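Local coordinates for protein esterase (uncultured bacterium pCosCE1, PDB 7ATL) that hydrolyses carboxylic esters and also shows promiscuous acyltransferase activity, as a family VIII carboxylesterase related to beta-lactamases, at residues A271-R282 against W347-V358. Numbering follows the deposited sequence.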
# COMPACT_ATOMS: atom_id res chain seq x y z
N ALA A 271 7.89 5.41 -8.93
CA ALA A 271 8.59 4.19 -8.48
C ALA A 271 9.82 4.57 -7.64
O ALA A 271 10.01 3.96 -6.58
CB ALA A 271 8.93 3.35 -9.69
N ASP A 272 10.61 5.57 -8.06
CA ASP A 272 11.87 5.94 -7.36
C ASP A 272 11.58 6.45 -5.95
O ASP A 272 12.44 6.22 -5.07
CB ASP A 272 12.70 6.99 -8.12
CG ASP A 272 13.43 6.33 -9.26
OD1 ASP A 272 14.44 5.70 -8.98
OD2 ASP A 272 12.93 6.34 -10.41
N ASP A 273 10.45 7.14 -5.75
CA ASP A 273 10.05 7.61 -4.40
C ASP A 273 9.73 6.36 -3.58
O ASP A 273 10.20 6.26 -2.47
CB ASP A 273 8.95 8.67 -4.43
CG ASP A 273 9.37 10.10 -4.80
OD1 ASP A 273 10.57 10.43 -4.78
OD2 ASP A 273 8.46 10.89 -5.11
N VAL A 274 9.06 5.37 -4.16
CA VAL A 274 8.70 4.12 -3.42
C VAL A 274 9.98 3.36 -3.06
O VAL A 274 10.03 2.76 -1.97
CB VAL A 274 7.73 3.26 -4.25
CG1 VAL A 274 7.44 1.90 -3.61
CG2 VAL A 274 6.44 4.01 -4.52
N LEU A 275 10.99 3.37 -3.93
CA LEU A 275 12.25 2.63 -3.69
C LEU A 275 12.99 3.28 -2.51
O LEU A 275 13.57 2.52 -1.71
CB LEU A 275 13.12 2.62 -4.94
CG LEU A 275 14.45 1.88 -4.78
CD1 LEU A 275 14.23 0.47 -4.25
CD2 LEU A 275 15.20 1.83 -6.09
N GLN A 276 12.98 4.61 -2.43
CA GLN A 276 13.53 5.39 -1.29
C GLN A 276 12.84 4.89 -0.02
O GLN A 276 13.54 4.59 0.96
CB GLN A 276 13.28 6.89 -1.41
CG GLN A 276 14.27 7.65 -2.28
CD GLN A 276 15.68 7.30 -1.84
OE1 GLN A 276 16.08 7.53 -0.69
NE2 GLN A 276 16.41 6.68 -2.75
N LEU A 277 11.51 4.81 -0.06
CA LEU A 277 10.70 4.35 1.10
C LEU A 277 11.13 2.92 1.50
O LEU A 277 11.31 2.66 2.71
CB LEU A 277 9.23 4.41 0.71
CG LEU A 277 8.30 3.62 1.62
CD1 LEU A 277 8.33 4.22 3.03
CD2 LEU A 277 6.87 3.58 1.07
N VAL A 278 11.23 2.00 0.55
CA VAL A 278 11.48 0.56 0.86
C VAL A 278 12.92 0.39 1.38
O VAL A 278 13.09 -0.36 2.38
CB VAL A 278 11.17 -0.33 -0.35
CG1 VAL A 278 11.54 -1.78 -0.10
CG2 VAL A 278 9.71 -0.22 -0.77
N GLU A 279 13.92 1.05 0.78
CA GLU A 279 15.32 1.03 1.28
C GLU A 279 15.34 1.53 2.73
O GLU A 279 15.91 0.83 3.59
CB GLU A 279 16.24 1.88 0.39
CG GLU A 279 16.89 1.07 -0.71
CD GLU A 279 17.81 -0.00 -0.17
OE1 GLU A 279 18.86 0.38 0.42
OE2 GLU A 279 17.44 -1.21 -0.29
N THR A 280 14.68 2.64 3.02
CA THR A 280 14.55 3.23 4.38
C THR A 280 13.97 2.20 5.37
O THR A 280 14.51 2.07 6.48
CB THR A 280 13.68 4.49 4.33
OG1 THR A 280 14.27 5.38 3.38
CG2 THR A 280 13.57 5.16 5.68
N LEU A 281 12.92 1.49 4.98
CA LEU A 281 12.30 0.44 5.80
C LEU A 281 13.28 -0.72 5.98
O LEU A 281 13.24 -1.34 7.03
CB LEU A 281 10.99 -0.03 5.14
CG LEU A 281 9.87 1.01 5.08
CD1 LEU A 281 8.55 0.34 4.75
CD2 LEU A 281 9.73 1.81 6.37
N ARG A 282 14.12 -1.01 4.99
CA ARG A 282 15.02 -2.19 5.05
C ARG A 282 16.14 -2.00 6.08
O ARG A 282 16.51 -3.00 6.72
CB ARG A 282 15.61 -2.49 3.67
CG ARG A 282 16.56 -3.68 3.67
CD ARG A 282 17.05 -4.05 2.28
NE ARG A 282 18.01 -3.08 1.78
CZ ARG A 282 19.29 -3.02 2.12
NH1 ARG A 282 19.83 -3.89 2.97
NH2 ARG A 282 20.03 -2.05 1.59
N TRP A 347 5.74 -4.66 -3.90
CA TRP A 347 7.07 -4.20 -3.42
C TRP A 347 7.50 -5.13 -2.28
O TRP A 347 6.64 -5.74 -1.63
CB TRP A 347 7.03 -2.73 -2.99
CG TRP A 347 6.14 -2.48 -1.82
CD1 TRP A 347 4.84 -2.06 -1.87
CD2 TRP A 347 6.46 -2.67 -0.43
NE1 TRP A 347 4.35 -1.95 -0.60
CE2 TRP A 347 5.30 -2.33 0.31
CE3 TRP A 347 7.60 -3.08 0.28
CZ2 TRP A 347 5.25 -2.41 1.71
CZ3 TRP A 347 7.55 -3.13 1.66
CH2 TRP A 347 6.40 -2.80 2.36
N PHE A 348 8.81 -5.26 -2.08
CA PHE A 348 9.38 -6.04 -0.97
C PHE A 348 10.84 -5.64 -0.83
O PHE A 348 11.45 -5.22 -1.83
CB PHE A 348 9.20 -7.55 -1.17
CG PHE A 348 9.91 -8.18 -2.34
CD1 PHE A 348 11.24 -8.57 -2.24
CD2 PHE A 348 9.25 -8.43 -3.53
CE1 PHE A 348 11.89 -9.18 -3.31
CE2 PHE A 348 9.89 -9.04 -4.60
CZ PHE A 348 11.21 -9.41 -4.49
N TYR A 349 11.35 -5.75 0.38
CA TYR A 349 12.80 -5.86 0.66
C TYR A 349 13.00 -7.21 1.31
O TYR A 349 12.12 -7.60 2.09
CB TYR A 349 13.30 -4.68 1.50
CG TYR A 349 12.86 -4.67 2.93
CD1 TYR A 349 13.31 -5.61 3.82
CD2 TYR A 349 12.06 -3.65 3.42
CE1 TYR A 349 12.95 -5.58 5.16
CE2 TYR A 349 11.70 -3.59 4.76
CZ TYR A 349 12.15 -4.56 5.63
OH TYR A 349 11.81 -4.57 6.94
N ASP A 350 14.06 -7.91 0.92
CA ASP A 350 14.60 -9.11 1.59
C ASP A 350 15.81 -8.66 2.41
O ASP A 350 16.85 -8.29 1.85
CB ASP A 350 14.86 -10.17 0.51
CG ASP A 350 15.51 -11.43 1.03
OD1 ASP A 350 16.23 -11.33 2.05
OD2 ASP A 350 15.29 -12.50 0.41
N PRO A 351 15.73 -8.65 3.77
CA PRO A 351 16.83 -8.15 4.61
C PRO A 351 18.09 -9.02 4.50
O PRO A 351 19.14 -8.44 4.54
CB PRO A 351 16.27 -8.19 6.03
CG PRO A 351 15.22 -9.27 5.98
CD PRO A 351 14.61 -9.13 4.59
N GLN A 352 17.94 -10.34 4.28
CA GLN A 352 19.09 -11.27 4.18
C GLN A 352 19.83 -11.01 2.84
O GLN A 352 21.08 -11.02 2.87
CB GLN A 352 18.63 -12.72 4.43
CG GLN A 352 18.58 -13.11 5.92
CD GLN A 352 17.61 -14.22 6.29
OE1 GLN A 352 17.42 -15.19 5.57
NE2 GLN A 352 16.99 -14.09 7.45
N ALA A 353 19.11 -10.77 1.74
CA ALA A 353 19.75 -10.61 0.42
C ALA A 353 20.13 -9.15 0.18
O ALA A 353 20.73 -8.89 -0.84
CB ALA A 353 18.86 -11.17 -0.67
N ALA A 354 19.78 -8.25 1.10
CA ALA A 354 19.91 -6.77 1.02
C ALA A 354 19.28 -6.20 -0.26
O ALA A 354 19.83 -5.20 -0.79
CB ALA A 354 21.37 -6.40 1.12
N ILE A 355 18.17 -6.75 -0.73
CA ILE A 355 17.55 -6.28 -2.01
C ILE A 355 16.17 -5.65 -1.75
O ILE A 355 15.47 -6.09 -0.83
CB ILE A 355 17.48 -7.40 -3.08
CG1 ILE A 355 16.52 -8.52 -2.69
CG2 ILE A 355 18.85 -7.96 -3.46
CD1 ILE A 355 15.73 -9.00 -3.85
N SER A 356 15.83 -4.63 -2.53
CA SER A 356 14.49 -4.00 -2.59
C SER A 356 13.99 -4.10 -4.04
O SER A 356 14.79 -3.94 -5.00
CB SER A 356 14.51 -2.58 -2.08
OG SER A 356 15.09 -2.47 -0.78
N VAL A 357 12.71 -4.39 -4.20
CA VAL A 357 12.03 -4.53 -5.51
C VAL A 357 10.79 -3.65 -5.48
O VAL A 357 10.04 -3.73 -4.52
CB VAL A 357 11.69 -6.00 -5.79
CG1 VAL A 357 10.81 -6.19 -7.02
CG2 VAL A 357 12.96 -6.82 -5.90
N VAL A 358 10.61 -2.82 -6.48
CA VAL A 358 9.37 -2.02 -6.70
C VAL A 358 8.85 -2.36 -8.10
O VAL A 358 9.60 -2.23 -9.08
CB VAL A 358 9.64 -0.51 -6.55
CG1 VAL A 358 8.46 0.30 -7.05
CG2 VAL A 358 9.97 -0.14 -5.12
O HOH W 1 18.90 -2.71 -1.71
O HOH W 2 18.94 -5.74 4.99
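Val278 is the central bump of the helix, set down among Trp347, Tyr349, Ser356 and Val358 on the hairpin. Its two methyls part there: CG1, anti to the backbone N (chi1 175°), touches Ser356 CB at 3.7 Å and the CB of Tyr349, while CG2 comes obliquely to the indole, 3.7 Å from Trp347 CE3. One turn earlier the hairpin supplies the bump. Val358 pushes into a hollow made by Ala271, Val274 and Leu275, its CG2 lying 3.6 Å from Val274 CG1.

Toward the hairpin turn, the Tyr349 ring lies flat beneath the last helical turn. Arg282 CA sits over the ring in a CH-pi contact, 3.6 Å from the centroid, and Leu281 CB reaches Tyr349 CE2 near the rim.

Beyond the ring, the Arg282 chain bends at chi3 (73°) and lays its guanidinium over Ala354, whose carbonyl O stands above the centre of one face. The same group grips Glu279 side-on: NE bonds OE2 at 2.8 Å, and NH2 bonds OE1. Ser356 OG donates to the anti lone pair of Glu279 OE2 at 2.7 Å, so this buried oxygen joins helix to strand. A water also donates to it and to Ala354 O; another links Arg282 NH1 to Pro351 O. These donors would probably stabilise the carboxylate's negative charge.

The helix thus packs on one side of the antiparallel sheet typical of the beta-lactamase fold, the axis of 271-282 running 149° from that of strand 355-358, roughly antiparallel to it. Phe348, Ile355 and Val357 point away from it and meet helix 372-381. Strand 27-34 continues the sheet beyond 355-361 and touches Ala271, strand 337-341 flanks 345-350, and helix 67-80 packs on Val274 and Trp347.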